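PDB 3UBO: adenosine kinase from Sinorhizobium meliloti, which probably phosphorylates adenosine to AMP with ATP as phosphate donor, as a ribokinase-like enzyme of the pfkB carbohydrate kinase family. Local coordinates for residues 16-21 against 53-58; 75-80 against 99-104; 82-87 against 112-117; 156-161 against 188-193. All coordinates share one frame; numbering follows the deposited sequence.

Contact 1 (16-21 against 53-58); sequences VDIIAR and GPAVEA. With ADN (adenosine), chain C.
Asp17 and Ala58 sit opposite each other as a hydrogen-bonded antiparallel pair, and from this pair the Asp17 carboxylate reaches the bound adenosine. Both ribose hydroxyls donate to it: O2' to Asp17 OD1 at 2.9 Å and O3' to Asp17 OD2 at 2.5 Å. One oxygen for each hydroxyl makes a two-pronged grip, which fixes the rotation of the carboxylate and holds the vicinal diol. The group gets there because Asp17 CG stands anti to its own carbonyl carbon (chi1 -76°).

Four backbone bonds tie the two strands beneath. Asp17 N donates to Ala58 O, and Ala58 N returns a straighter bond to Asp17 O (2.8 Å, 162° at the hydrogen). Two residues on, Ile19 and Val56 exchange a second pair of bonds. Their side chains share the ribose-facing side with Asp17: Ile19 CB lies 3.9 Å from Val56 CG1, and CD1 lies near Ala58 CB. On the other face Ile18 CG2 packs against Ala55 CB at 3.6 Å, with the bent chain of Glu57 crossing it at a slant. Beyond the paired region, a water joins Arg21 O to Gly53 N.

Strand 16-21 is thus held between strand 56-59 and, through backbone bonds from Val16, Ile18 and Ala20, strand 116-121. Strand 56-59 is an edge strand of this mixed sheet within the chain, and the second subunit meets it: Glu57 makes backbone hydrogen bonds there, and Asp95 of the second subunit takes the N-H of Ala55. This small sheet, which forms the lid in ribokinase-like enzymes, here both holds the ribose and meets the second subunit.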
loop_
_atom_site.group_PDB
_atom_site.type_symbol
_atom_site.label_atom_id
_atom_site.label_comp_id
_atom_site.label_asym_id
_atom_site.label_seq_id
_atom_site.Cartn_x
_atom_site.Cartn_y
_atom_site.Cartn_z
ATOM N N VAL A 16 11.295 1.665 3.658
ATOM C CA VAL A 16 9.977 1.229 3.214
ATOM C C VAL A 16 9.139 0.688 4.381
ATOM O O VAL A 16 9.662 -0.059 5.228
ATOM C CB VAL A 16 10.023 0.318 2.030
ATOM C CG1 VAL A 16 8.556 -0.054 1.565
ATOM C CG2 VAL A 16 10.763 1.013 0.986
ATOM N N ASP A 17 7.896 1.168 4.462
ATOM C CA ASP A 17 6.985 0.872 5.577
ATOM C C ASP A 17 6.085 -0.303 5.307
ATOM O O ASP A 17 5.340 -0.341 4.281
ATOM C CB ASP A 17 6.093 2.087 5.889
ATOM C CG ASP A 17 6.836 3.148 6.626
ATOM O OD1 ASP A 17 8.034 2.903 6.787
ATOM O OD2 ASP A 17 6.297 4.198 7.034
ATOM N N ILE A 18 6.105 -1.228 6.259
ATOM C CA ILE A 18 5.226 -2.390 6.173
ATOM C C ILE A 18 4.333 -2.232 7.339
ATOM O O ILE A 18 4.806 -2.227 8.501
ATOM C CB ILE A 18 6.000 -3.726 6.239
ATOM C CG1 ILE A 18 7.368 -3.504 5.546
ATOM C CG2 ILE A 18 5.160 -4.844 5.671
ATOM C CD1 ILE A 18 7.831 -4.583 4.747
ATOM N N ILE A 19 3.051 -2.065 7.042
ATOM C CA ILE A 19 2.130 -1.576 8.011
ATOM C C ILE A 19 0.934 -2.537 8.189
ATOM O O ILE A 19 0.397 -3.044 7.174
ATOM C CB ILE A 19 1.520 -0.250 7.495
ATOM C CG1 ILE A 19 2.589 0.787 7.133
ATOM C CG2 ILE A 19 0.493 0.289 8.464
ATOM C CD1 ILE A 19 2.123 1.754 5.939
ATOM N N ALA A 20 0.475 -2.708 9.439
ATOM C CA ALA A 20 -0.770 -3.409 9.731
ATOM C C ALA A 20 -1.300 -3.036 11.111
ATOM O O ALA A 20 -0.587 -2.539 11.957
ATOM C CB ALA A 20 -0.613 -4.986 9.625
ATOM N N ARG A 21 -2.580 -3.274 11.308
ATOM C CA ARG A 21 -3.253 -3.002 12.550
ATOM C C ARG A 21 -2.987 -4.092 13.571
ATOM O O ARG A 21 -2.760 -5.251 13.219
ATOM C CB ARG A 21 -4.704 -3.002 12.200
ATOM C CG ARG A 21 -5.437 -1.909 12.835
ATOM C CD ARG A 21 -6.088 -1.020 11.815
ATOM N NE ARG A 21 -6.302 0.278 12.438
ATOM C CZ ARG A 21 -6.629 1.337 11.737
ATOM N NH1 ARG A 21 -6.800 1.229 10.404
ATOM N NH2 ARG A 21 -6.786 2.494 12.376
ATOM N N GLY A 53 -0.066 -9.465 11.142
ATOM C CA GLY A 53 -1.089 -9.770 10.174
ATOM C C GLY A 53 -0.697 -9.394 8.745
ATOM O O GLY A 53 0.338 -8.841 8.496
ATOM N N PRO A 54 -1.571 -9.680 7.779
ATOM C CA PRO A 54 -1.276 -9.102 6.452
ATOM C C PRO A 54 -1.035 -7.580 6.450
ATOM O O PRO A 54 -1.673 -6.826 7.177
ATOM C CB PRO A 54 -2.457 -9.491 5.572
ATOM C CG PRO A 54 -3.401 -10.300 6.490
ATOM C CD PRO A 54 -2.913 -10.252 7.899
ATOM N N ALA A 55 -0.037 -7.151 5.674
ATOM C CA ALA A 55 0.376 -5.778 5.776
ATOM C C ALA A 55 0.201 -5.175 4.434
ATOM O O ALA A 55 -0.207 -5.863 3.465
ATOM C CB ALA A 55 1.739 -5.678 6.193
ATOM N N VAL A 56 0.482 -3.882 4.419
ATOM C CA VAL A 56 0.383 -3.036 3.255
ATOM C C VAL A 56 1.755 -2.333 3.211
ATOM O O VAL A 56 2.286 -1.886 4.237
ATOM C CB VAL A 56 -0.837 -2.054 3.496
ATOM C CG1 VAL A 56 -0.355 -0.767 4.134
ATOM C CG2 VAL A 56 -1.616 -1.805 2.241
ATOM N N GLU A 57 2.393 -2.290 2.054
ATOM C CA GLU A 57 3.684 -1.579 2.002
ATOM C C GLU A 57 3.616 -0.227 1.276
ATOM O O GLU A 57 2.900 -0.043 0.256
ATOM C CB GLU A 57 4.926 -2.455 1.616
ATOM C CG GLU A 57 4.647 -3.708 0.823
ATOM C CD GLU A 57 3.765 -4.750 1.516
ATOM O OE1 GLU A 57 3.914 -5.089 2.738
ATOM O OE2 GLU A 57 2.852 -5.230 0.832
ATOM N N ALA A 58 4.287 0.736 1.908
ATOM C CA ALA A 58 4.307 2.110 1.386
ATOM C C ALA A 58 5.632 2.775 1.683
ATOM O O ALA A 58 6.034 2.761 2.864
ATOM C CB ALA A 58 3.101 2.965 1.969
HETATM O "O5'" ADN C . 7.169 9.565 11.274
HETATM C "C5'" ADN C . 6.638 8.901 10.067
HETATM C "C4'" ADN C . 7.677 7.995 9.321
HETATM O "O4'" ADN C . 8.781 7.600 10.143
HETATM C "C3'" ADN C . 7.370 6.665 8.454
HETATM O "O3'" ADN C . 6.793 6.655 7.171
HETATM C "C2'" ADN C . 8.732 5.896 8.524
HETATM O "O2'" ADN C . 9.271 5.446 7.263
HETATM C "C1'" ADN C . 9.565 6.854 9.281
HETATM N N9 ADN C . 10.591 6.152 10.110
HETATM C C8 ADN C . 10.478 5.132 11.099
HETATM N N7 ADN C . 11.745 4.907 11.701
HETATM C C5 ADN C . 12.636 5.803 11.084
HETATM C C6 ADN C . 14.031 6.029 11.243
HETATM N N6 ADN C . 14.812 5.306 12.211
HETATM N N1 ADN C . 14.647 7.047 10.429
HETATM C C2 ADN C . 13.868 7.796 9.488
HETATM N N3 ADN C . 12.477 7.603 9.298
HETATM C C4 ADN C . 11.902 6.586 10.097
HETATM O O HOH W 1 -0.565 -7.053 13.327
#

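Contact 2 (75-80 against 99-104); sequences GRAAYF and QGVHFQ
His102 bonds to strand 77-80 through both its backbone groups, in the pattern of a parallel bridge opposite Ala78. Tyr79 N donates to His102 O at 2.8 Å, while His102 N gives a longer bond of 3.1 Å to Ala77 O. Further on, a water bridges Tyr79 O and Gln104 N.

Around this ladder the side chains part to two faces. Ala78 CB meets His102 CB at 3.8 Å and lies at the edge of the imidazole, whose NE2 is bonded to Glu145. On the other face, Tyr79 and Phe103 run side by side; their rings are 25° from parallel but slid apart, centroids 5.7 Å from each other, so they touch at Tyr79 CD2 and Phe103 CE1 with little overlap. Val101 spreads its branches: CG1, anti to the backbone N (chi1 167°), lies against Ala78 CA, and CG2 against Ala77 CB.

Gly100, with positive phi in a Schellman motif, ends helix 87-98, and the chain then enters strand 102-103, completing a beta-alpha-beta crossover. That helix packs on Val101 and Phe103, helix 146-150 on Ala78 and His102, and strand 6-11 borders strand 77-80 on its inner side.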
loop_
_atom_site.group_PDB
_atom_site.type_symbol
_atom_site.label_atom_id
_atom_site.label_comp_id
_atom_site.label_asym_id
_atom_site.label_seq_id
_atom_site.Cartn_x
_atom_site.Cartn_y
_atom_site.Cartn_z
ATOM N N GLY A 75 5.681 22.803 -4.283
ATOM C CA GLY A 75 7.110 23.124 -4.238
ATOM C C GLY A 75 8.084 22.255 -5.050
ATOM O O GLY A 75 7.686 21.257 -5.687
ATOM N N ARG A 76 9.358 22.665 -5.059
ATOM C CA ARG A 76 10.421 21.886 -5.702
ATOM C C ARG A 76 11.376 21.306 -4.641
ATOM O O ARG A 76 11.916 22.023 -3.759
ATOM C CB ARG A 76 11.252 22.711 -6.731
ATOM C CG ARG A 76 10.459 23.578 -7.773
ATOM C CD ARG A 76 11.287 24.856 -8.195
ATOM N NE ARG A 76 11.444 25.837 -7.086
ATOM C CZ ARG A 76 12.452 26.703 -6.980
ATOM N NH1 ARG A 76 13.417 26.697 -7.911
ATOM N NH2 ARG A 76 12.515 27.535 -5.938
ATOM N N ALA A 77 11.575 19.997 -4.734
ATOM C CA ALA A 77 12.234 19.251 -3.657
ATOM C C ALA A 77 13.273 18.223 -4.178
ATOM O O ALA A 77 13.225 17.788 -5.334
ATOM C CB ALA A 77 11.144 18.550 -2.781
ATOM N N ALA A 78 14.149 17.805 -3.281
ATOM C CA ALA A 78 15.215 16.844 -3.611
ATOM C C ALA A 78 15.589 16.068 -2.354
ATOM O O ALA A 78 15.403 16.567 -1.187
ATOM C CB ALA A 78 16.463 17.538 -4.206
ATOM N N TYR A 79 16.097 14.847 -2.583
ATOM C CA TYR A 79 16.235 13.908 -1.462
ATOM C C TYR A 79 17.491 13.095 -1.615
ATOM O O TYR A 79 17.874 12.711 -2.736
ATOM C CB TYR A 79 14.945 13.003 -1.237
ATOM C CG TYR A 79 15.139 11.899 -0.153
ATOM C CD1 TYR A 79 15.102 12.219 1.206
ATOM C CD2 TYR A 79 15.391 10.560 -0.507
ATOM C CE1 TYR A 79 15.296 11.294 2.159
ATOM C CE2 TYR A 79 15.561 9.602 0.465
ATOM C CZ TYR A 79 15.527 9.993 1.791
ATOM O OH TYR A 79 15.748 9.068 2.769
ATOM N N PHE A 80 18.155 12.886 -0.486
ATOM C CA PHE A 80 19.294 11.985 -0.476
ATOM C C PHE A 80 18.989 10.873 0.526
ATOM O O PHE A 80 18.693 11.191 1.720
ATOM C CB PHE A 80 20.605 12.664 0.015
ATOM C CG PHE A 80 21.034 13.898 -0.753
ATOM C CD1 PHE A 80 20.664 14.095 -2.094
ATOM C CD2 PHE A 80 21.867 14.862 -0.121
ATOM C CE1 PHE A 80 21.157 15.216 -2.799
ATOM C CE2 PHE A 80 22.313 15.986 -0.788
ATOM C CZ PHE A 80 21.996 16.161 -2.132
ATOM N N GLN A 99 6.824 11.485 -7.176
ATOM C CA GLN A 99 6.390 12.752 -6.526
ATOM C C GLN A 99 6.851 13.976 -7.339
ATOM O O GLN A 99 6.223 15.000 -7.271
ATOM C CB GLN A 99 6.899 12.902 -5.083
ATOM C CG GLN A 99 6.250 11.948 -4.057
ATOM C CD GLN A 99 4.742 12.233 -3.739
ATOM O OE1 GLN A 99 4.328 13.393 -3.708
ATOM N NE2 GLN A 99 3.949 11.184 -3.488
ATOM N N GLY A 100 7.940 13.832 -8.136
ATOM C CA GLY A 100 8.606 14.924 -8.838
ATOM C C GLY A 100 9.831 15.406 -8.052
ATOM O O GLY A 100 10.440 16.410 -8.392
ATOM N N VAL A 101 10.198 14.674 -6.998
ATOM C CA VAL A 101 11.413 14.971 -6.268
ATOM C C VAL A 101 12.633 14.474 -7.035
ATOM O O VAL A 101 12.547 13.533 -7.841
ATOM C CB VAL A 101 11.405 14.405 -4.838
ATOM C CG1 VAL A 101 12.779 14.476 -4.258
ATOM C CG2 VAL A 101 10.452 15.162 -3.991
ATOM N N HIS A 102 13.755 15.168 -6.810
ATOM C CA HIS A 102 15.060 14.864 -7.427
ATOM C C HIS A 102 15.723 13.897 -6.474
ATOM O O HIS A 102 15.956 14.205 -5.269
ATOM C CB HIS A 102 15.944 16.136 -7.681
ATOM C CG HIS A 102 17.376 15.827 -8.068
ATOM N ND1 HIS A 102 17.788 15.679 -9.384
ATOM C CD2 HIS A 102 18.490 15.623 -7.302
ATOM C CE1 HIS A 102 19.081 15.381 -9.408
ATOM N NE2 HIS A 102 19.530 15.350 -8.159
ATOM N N PHE A 103 15.968 12.712 -7.028
ATOM C CA PHE A 103 16.578 11.601 -6.285
ATOM C C PHE A 103 17.566 10.838 -7.161
ATOM O O PHE A 103 17.147 10.133 -8.089
ATOM C CB PHE A 103 15.516 10.616 -5.831
ATOM C CG PHE A 103 16.077 9.535 -4.968
ATOM C CD1 PHE A 103 16.659 9.863 -3.738
ATOM C CD2 PHE A 103 16.031 8.191 -5.368
ATOM C CE1 PHE A 103 17.155 8.872 -2.917
ATOM C CE2 PHE A 103 16.539 7.220 -4.553
ATOM C CZ PHE A 103 17.098 7.553 -3.324
ATOM N N GLN A 104 18.861 10.978 -6.860
ATOM C CA GLN A 104 19.930 10.530 -7.752
ATOM C C GLN A 104 20.942 9.724 -6.956
ATOM O O GLN A 104 21.681 8.933 -7.534
ATOM C CB GLN A 104 20.570 11.724 -8.466
ATOM C CG GLN A 104 19.710 12.219 -9.604
ATOM C CD GLN A 104 19.366 11.083 -10.598
ATOM O OE1 GLN A 104 20.272 10.302 -10.965
ATOM N NE2 GLN A 104 18.078 10.964 -11.025
HETATM O O HOH W 2 19.246 12.968 -4.967
#

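Contact 3 (82-87 against 112-117); sequences KVADDQ and PPTARS
Neither chain is regular where Val83 and Thr114 pass, their CA atoms 4.8 Å apart, and the 112-117 side comes in through a cis peptide bond before Pro112. Asp86 then clasps Thr114 with both carboxylate oxygens. Thr114 OG1 donates to Asp86 OD1 at 2.6 Å, and Thr114 N to Asp86 OD2 at 2.9 Å with a nearly straight N-H (165°); each oxygen uses its syn lone pair, so the two bonds fix the rotation of the carboxylate. The same hydroxyl accepts from Ala84 N at 3.0 Å, which ties the loop at Ala84 to it as well. Asp86 CG lies between its backbone N and carbonyl carbon (chi1 57°), a rotation that also lets OD1 cap Gly89 N at the start of helix 87-98. Pro113 CB rests near Asp86 OD2, and Ala84 CB faces Pro112 O.

With an alanine at Asp86, the Thr114 hydroxyl and N-H would probably be left without their acceptors here, and Gly89 N at the helix start without its side-chain cap.

Gln87 of the second subunit packs on Asp86 and Pro113. Inward, Leu88 of helix 87-98 covers Thr114, and the chain leads on into strand 116-121, which lies between strands 16-21 and 127-132.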
loop_
_atom_site.group_PDB
_atom_site.type_symbol
_atom_site.label_atom_id
_atom_site.label_comp_id
_atom_site.label_asym_id
_atom_site.label_seq_id
_atom_site.Cartn_x
_atom_site.Cartn_y
_atom_site.Cartn_z
ATOM N N LYS A 82 19.674 6.321 1.543
ATOM C CA LYS A 82 20.466 5.113 1.350
ATOM C C LYS A 82 19.575 3.905 1.080
ATOM O O LYS A 82 18.781 3.504 1.931
ATOM C CB LYS A 82 21.350 4.850 2.570
ATOM C CG LYS A 82 22.830 4.718 2.248
ATOM C CD LYS A 82 23.049 4.421 0.774
ATOM C CE LYS A 82 24.198 5.240 0.209
ATOM N NZ LYS A 82 24.393 4.995 -1.246
ATOM N N VAL A 83 19.712 3.330 -0.111
ATOM C CA VAL A 83 18.923 2.166 -0.495
ATOM C C VAL A 83 19.764 1.165 -1.280
ATOM O O VAL A 83 20.766 1.530 -1.897
ATOM C CB VAL A 83 17.699 2.567 -1.340
ATOM C CG1 VAL A 83 16.756 3.439 -0.525
ATOM C CG2 VAL A 83 18.142 3.288 -2.604
ATOM N N ALA A 84 19.352 -0.098 -1.253
ATOM C CA ALA A 84 20.056 -1.133 -1.948
ATOM C C ALA A 84 19.530 -1.303 -3.359
ATOM O O ALA A 84 18.523 -0.751 -3.744
ATOM C CB ALA A 84 20.044 -2.398 -1.179
ATOM N N ASP A 85 20.303 -2.007 -4.162
ATOM C CA ASP A 85 20.033 -2.242 -5.573
ATOM C C ASP A 85 18.893 -3.289 -5.726
ATOM O O ASP A 85 18.759 -3.955 -6.756
ATOM C CB ASP A 85 21.329 -2.755 -6.212
ATOM C CG ASP A 85 21.193 -2.991 -7.731
ATOM O OD1 ASP A 85 20.116 -2.572 -8.267
ATOM O OD2 ASP A 85 22.160 -3.558 -8.374
ATOM N N ASP A 86 18.037 -3.396 -4.708
ATOM C CA ASP A 86 16.980 -4.436 -4.633
ATOM C C ASP A 86 15.528 -3.933 -4.958
ATOM O O ASP A 86 15.321 -2.816 -5.433
ATOM C CB ASP A 86 17.042 -5.095 -3.251
ATOM C CG ASP A 86 16.902 -4.092 -2.144
ATOM O OD1 ASP A 86 16.257 -3.046 -2.447
ATOM O OD2 ASP A 86 17.413 -4.345 -1.010
ATOM N N GLN A 87 14.540 -4.795 -4.724
ATOM C CA GLN A 87 13.204 -4.573 -5.183
ATOM C C GLN A 87 12.534 -3.521 -4.286
ATOM O O GLN A 87 11.674 -2.740 -4.725
ATOM C CB GLN A 87 12.472 -5.886 -5.170
ATOM C CG GLN A 87 12.390 -6.456 -6.510
ATOM C CD GLN A 87 12.006 -7.887 -6.433
ATOM O OE1 GLN A 87 11.961 -8.460 -5.349
ATOM N NE2 GLN A 87 11.713 -8.485 -7.568
ATOM N N PRO A 112 23.805 -4.344 3.021
ATOM C CA PRO A 112 22.420 -4.592 3.505
ATOM C C PRO A 112 21.288 -4.350 2.473
ATOM O O PRO A 112 21.450 -3.602 1.501
ATOM C CB PRO A 112 22.274 -3.657 4.738
ATOM C CG PRO A 112 23.614 -3.451 5.255
ATOM C CD PRO A 112 24.592 -3.573 4.006
ATOM N N PRO A 113 20.126 -4.979 2.682
ATOM C CA PRO A 113 19.069 -4.628 1.732
ATOM C C PRO A 113 18.404 -3.349 2.233
ATOM O O PRO A 113 18.743 -2.861 3.345
ATOM C CB PRO A 113 18.111 -5.813 1.818
ATOM C CG PRO A 113 18.623 -6.642 3.004
ATOM C CD PRO A 113 19.588 -5.794 3.769
ATOM N N THR A 114 17.521 -2.820 1.396
ATOM C CA THR A 114 16.845 -1.579 1.663
ATOM C C THR A 114 16.195 -1.563 3.060
ATOM O O THR A 114 15.558 -2.519 3.501
ATOM C CB THR A 114 15.870 -1.336 0.514
ATOM O OG1 THR A 114 16.621 -1.104 -0.687
ATOM C CG2 THR A 114 14.919 -0.205 0.775
ATOM N N ALA A 115 16.392 -0.486 3.790
ATOM C CA ALA A 115 15.846 -0.417 5.128
ATOM C C ALA A 115 14.337 -0.577 5.145
ATOM O O ALA A 115 13.695 -0.243 4.174
ATOM C CB ALA A 115 16.174 0.878 5.739
ATOM N N ARG A 116 13.787 -1.104 6.232
ATOM C CA ARG A 116 12.348 -1.318 6.321
ATOM C C ARG A 116 11.864 -1.126 7.749
ATOM O O ARG A 116 12.622 -1.321 8.699
ATOM C CB ARG A 116 11.982 -2.718 5.825
ATOM C CG ARG A 116 12.290 -3.828 6.816
ATOM C CD ARG A 116 11.536 -5.102 6.470
ATOM N NE ARG A 116 12.403 -6.277 6.504
ATOM C CZ ARG A 116 13.494 -6.421 5.758
ATOM N NH1 ARG A 116 13.856 -5.463 4.916
ATOM N NH2 ARG A 116 14.223 -7.525 5.853
ATOM N N SER A 117 10.601 -0.740 7.904
ATOM C CA SER A 117 10.063 -0.516 9.224
ATOM C C SER A 117 8.713 -1.197 9.394
ATOM O O SER A 117 7.812 -1.086 8.525
ATOM C CB SER A 117 10.007 0.974 9.514
ATOM O OG SER A 117 9.516 1.243 10.800
#

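Contact 4 (156-161 against 188-193); sequences YFEGYL and TLSDSF. With ADN (adenosine), chain C.
Ser190 OG takes the N-H of Tyr160 at 3.0 Å, the shortest hydrogen bond between the two segments. The hydroxyl is anti to its carbonyl carbon (chi1 -70°), which turns OG to the Tyr160 N-H; the backbone sets Ser190 CB over the ring centre, 3.3 Å from the centroid and only 7° off the normal: a CH-pi contact. Adenine occupies the opposite face of that ring, its C6 3.4 Å above the plane and offset toward the rim. The phenol end of Tyr160 runs past Asp191 CB at about a right angle.

Behind this, strands 152-158 and 184-188 finish their parallel pairing with Gly159 N donating to Thr188 O at 3.1 Å; the bond from Thr188 N to Phe157 O is weak. Thr188 OG1 accepts from Ser190 N at 2.6 Å, an ST turn that sets the serine, and Asp191 sits at the N-cap of the next helix, its OD2 taking a weak bond from Phe193 N. Glu158 OE1 lies 3.3 Å from adenosine C2, its carboxylate held by Asn13 N and Ala63 N.

Replacing Tyr160 by a glycine would probably take away the wall on which adenine rests and leave Ser190 CB without its ring. Base recognition at this spot therefore looks mainly like face contact, steered by a second shell of backbone and serine bonds.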
loop_
_atom_site.group_PDB
_atom_site.type_symbol
_atom_site.label_atom_id
_atom_site.label_comp_id
_atom_site.label_asym_id
_atom_site.label_seq_id
_atom_site.Cartn_x
_atom_site.Cartn_y
_atom_site.Cartn_z
ATOM N N TYR A 156 16.937 20.013 4.943
ATOM C CA TYR A 156 16.297 19.446 6.123
ATOM C C TYR A 156 16.653 17.978 6.273
ATOM O O TYR A 156 16.740 17.254 5.260
ATOM C CB TYR A 156 14.838 19.616 5.941
ATOM C CG TYR A 156 13.916 18.956 6.939
ATOM C CD1 TYR A 156 13.611 19.577 8.146
ATOM C CD2 TYR A 156 13.295 17.751 6.646
ATOM C CE1 TYR A 156 12.731 19.014 9.048
ATOM C CE2 TYR A 156 12.374 17.174 7.551
ATOM C CZ TYR A 156 12.085 17.808 8.758
ATOM O OH TYR A 156 11.171 17.253 9.667
ATOM N N PHE A 157 16.879 17.559 7.527
ATOM C CA PHE A 157 17.439 16.229 7.831
ATOM C C PHE A 157 16.968 15.722 9.186
ATOM O O PHE A 157 16.688 16.522 10.094
ATOM C CB PHE A 157 18.999 16.265 7.825
ATOM C CG PHE A 157 19.603 16.993 9.040
ATOM C CD1 PHE A 157 19.877 18.366 8.992
ATOM C CD2 PHE A 157 19.832 16.313 10.241
ATOM C CE1 PHE A 157 20.380 19.033 10.101
ATOM C CE2 PHE A 157 20.337 16.967 11.356
ATOM C CZ PHE A 157 20.612 18.332 11.286
ATOM N N GLU A 158 16.929 14.389 9.330
ATOM C CA GLU A 158 16.399 13.741 10.566
ATOM C C GLU A 158 17.419 13.695 11.698
ATOM O O GLU A 158 18.611 13.476 11.424
ATOM C CB GLU A 158 15.883 12.274 10.309
ATOM C CG GLU A 158 14.798 12.043 9.210
ATOM C CD GLU A 158 15.135 10.801 8.355
ATOM O OE1 GLU A 158 14.250 10.416 7.524
ATOM O OE2 GLU A 158 16.304 10.237 8.491
ATOM N N GLY A 159 16.979 13.902 12.940
ATOM C CA GLY A 159 17.716 13.428 14.100
ATOM C C GLY A 159 17.979 11.919 13.968
ATOM O O GLY A 159 19.037 11.391 14.370
ATOM N N TYR A 160 17.018 11.223 13.347
ATOM C CA TYR A 160 17.053 9.765 13.168
ATOM C C TYR A 160 18.361 9.257 12.555
ATOM O O TYR A 160 18.583 8.042 12.501
ATOM C CB TYR A 160 15.911 9.291 12.241
ATOM C CG TYR A 160 14.581 9.043 12.911
ATOM C CD1 TYR A 160 13.384 9.269 12.219
ATOM C CD2 TYR A 160 14.508 8.607 14.218
ATOM C CE1 TYR A 160 12.152 9.098 12.821
ATOM C CE2 TYR A 160 13.274 8.421 14.818
ATOM C CZ TYR A 160 12.095 8.672 14.110
ATOM O OH TYR A 160 10.864 8.468 14.689
ATOM N N LEU A 161 19.161 10.204 12.045
ATOM C CA LEU A 161 20.332 9.978 11.207
ATOM C C LEU A 161 21.540 9.860 12.096
ATOM O O LEU A 161 22.612 9.482 11.660
ATOM C CB LEU A 161 20.562 11.152 10.276
ATOM C CG LEU A 161 19.886 11.115 8.910
ATOM C CD1 LEU A 161 20.466 12.207 8.019
ATOM C CD2 LEU A 161 19.989 9.767 8.219
ATOM N N THR A 188 14.122 17.882 11.976
ATOM C CA THR A 188 13.142 17.338 12.940
ATOM C C THR A 188 13.824 16.572 14.079
ATOM O O THR A 188 14.780 15.864 13.846
ATOM C CB THR A 188 12.233 16.341 12.269
ATOM O OG1 THR A 188 11.906 15.360 13.237
ATOM C CG2 THR A 188 12.951 15.625 11.163
ATOM N N LEU A 189 13.342 16.675 15.300
ATOM C CA LEU A 189 13.908 15.838 16.363
ATOM C C LEU A 189 13.537 14.342 16.270
ATOM O O LEU A 189 13.931 13.520 17.109
ATOM C CB LEU A 189 13.437 16.358 17.706
ATOM C CG LEU A 189 14.333 17.435 18.281
ATOM C CD1 LEU A 189 15.026 18.077 17.134
ATOM C CD2 LEU A 189 13.518 18.412 19.073
ATOM N N SER A 190 12.688 14.012 15.301
ATOM C CA SER A 190 12.360 12.623 14.999
ATOM C C SER A 190 11.476 11.905 16.028
ATOM O O SER A 190 10.304 11.578 15.728
ATOM C CB SER A 190 13.651 11.870 14.785
ATOM O OG SER A 190 14.248 12.304 13.563
ATOM N N ASP A 191 12.014 11.676 17.231
ATOM C CA ASP A 191 11.376 10.780 18.184
ATOM C C ASP A 191 11.899 11.073 19.559
ATOM O O ASP A 191 13.034 11.487 19.741
ATOM C CB ASP A 191 11.624 9.320 17.732
ATOM C CG ASP A 191 11.297 8.297 18.793
ATOM O OD1 ASP A 191 10.170 8.237 19.376
ATOM O OD2 ASP A 191 12.236 7.526 19.045
ATOM N N SER A 192 11.073 10.882 20.555
ATOM C CA SER A 192 11.529 11.297 21.854
ATOM C C SER A 192 12.592 10.384 22.435
ATOM O O SER A 192 13.116 10.679 23.487
ATOM C CB SER A 192 10.377 11.494 22.829
ATOM O OG SER A 192 10.020 10.267 23.414
ATOM N N PHE A 193 12.947 9.280 21.797
ATOM C CA PHE A 193 14.043 8.483 22.371
ATOM C C PHE A 193 15.322 8.804 21.684
ATOM O O PHE A 193 16.366 8.715 22.282
ATOM C CB PHE A 193 13.786 6.969 22.342
ATOM C CG PHE A 193 12.743 6.532 23.343
ATOM C CD1 PHE A 193 13.119 6.077 24.603
ATOM C CD2 PHE A 193 11.359 6.615 23.027
ATOM C CE1 PHE A 193 12.125 5.705 25.566
ATOM C CE2 PHE A 193 10.356 6.243 23.982
ATOM C CZ PHE A 193 10.752 5.783 25.258
HETATM O "O5'" ADN C . 7.169 9.565 11.274
HETATM C "C5'" ADN C . 6.638 8.901 10.067
HETATM C "C4'" ADN C . 7.677 7.995 9.321
HETATM O "O4'" ADN C . 8.781 7.600 10.143
HETATM C "C3'" ADN C . 7.370 6.665 8.454
HETATM O "O3'" ADN C . 6.793 6.655 7.171
HETATM C "C2'" ADN C . 8.732 5.896 8.524
HETATM O "O2'" ADN C . 9.271 5.446 7.263
HETATM C "C1'" ADN C . 9.565 6.854 9.281
HETATM N N9 ADN C . 10.591 6.152 10.110
HETATM C C8 ADN C . 10.478 5.132 11.099
HETATM N N7 ADN C . 11.745 4.907 11.701
HETATM C C5 ADN C . 12.636 5.803 11.084
HETATM C C6 ADN C . 14.031 6.029 11.243
HETATM N N6 ADN C . 14.812 5.306 12.211
HETATM N N1 ADN C . 14.647 7.047 10.429
HETATM C C2 ADN C . 13.868 7.796 9.488
HETATM N N3 ADN C . 12.477 7.603 9.298
HETATM C C4 ADN C . 11.902 6.586 10.097
#

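In the fold
Contacts 1, 2 and 4 are buried, contact 3 only partly. Contacts 2 and 4 both belong to the large parallel sheet, contact 2 at one edge, on strand 102-103, and contact 4 near its middle, where the strand ends open onto the nucleoside. Contact 1 belongs to the smaller mixed sheet and meets the same adenosine from the ribose side, while contact 4 meets the base. In contact 3, 112-117 runs into strand 116-121, bonded to 16-21 through Ile18 and Ser117; like contact 1 it touches the second subunit. Chemistry follows place: backbone ladders in 1 and 2, with the Asp17 carboxylate on the ribose hydroxyls in 1, a carboxylate clasp in 3, and a ring against ligand in 4.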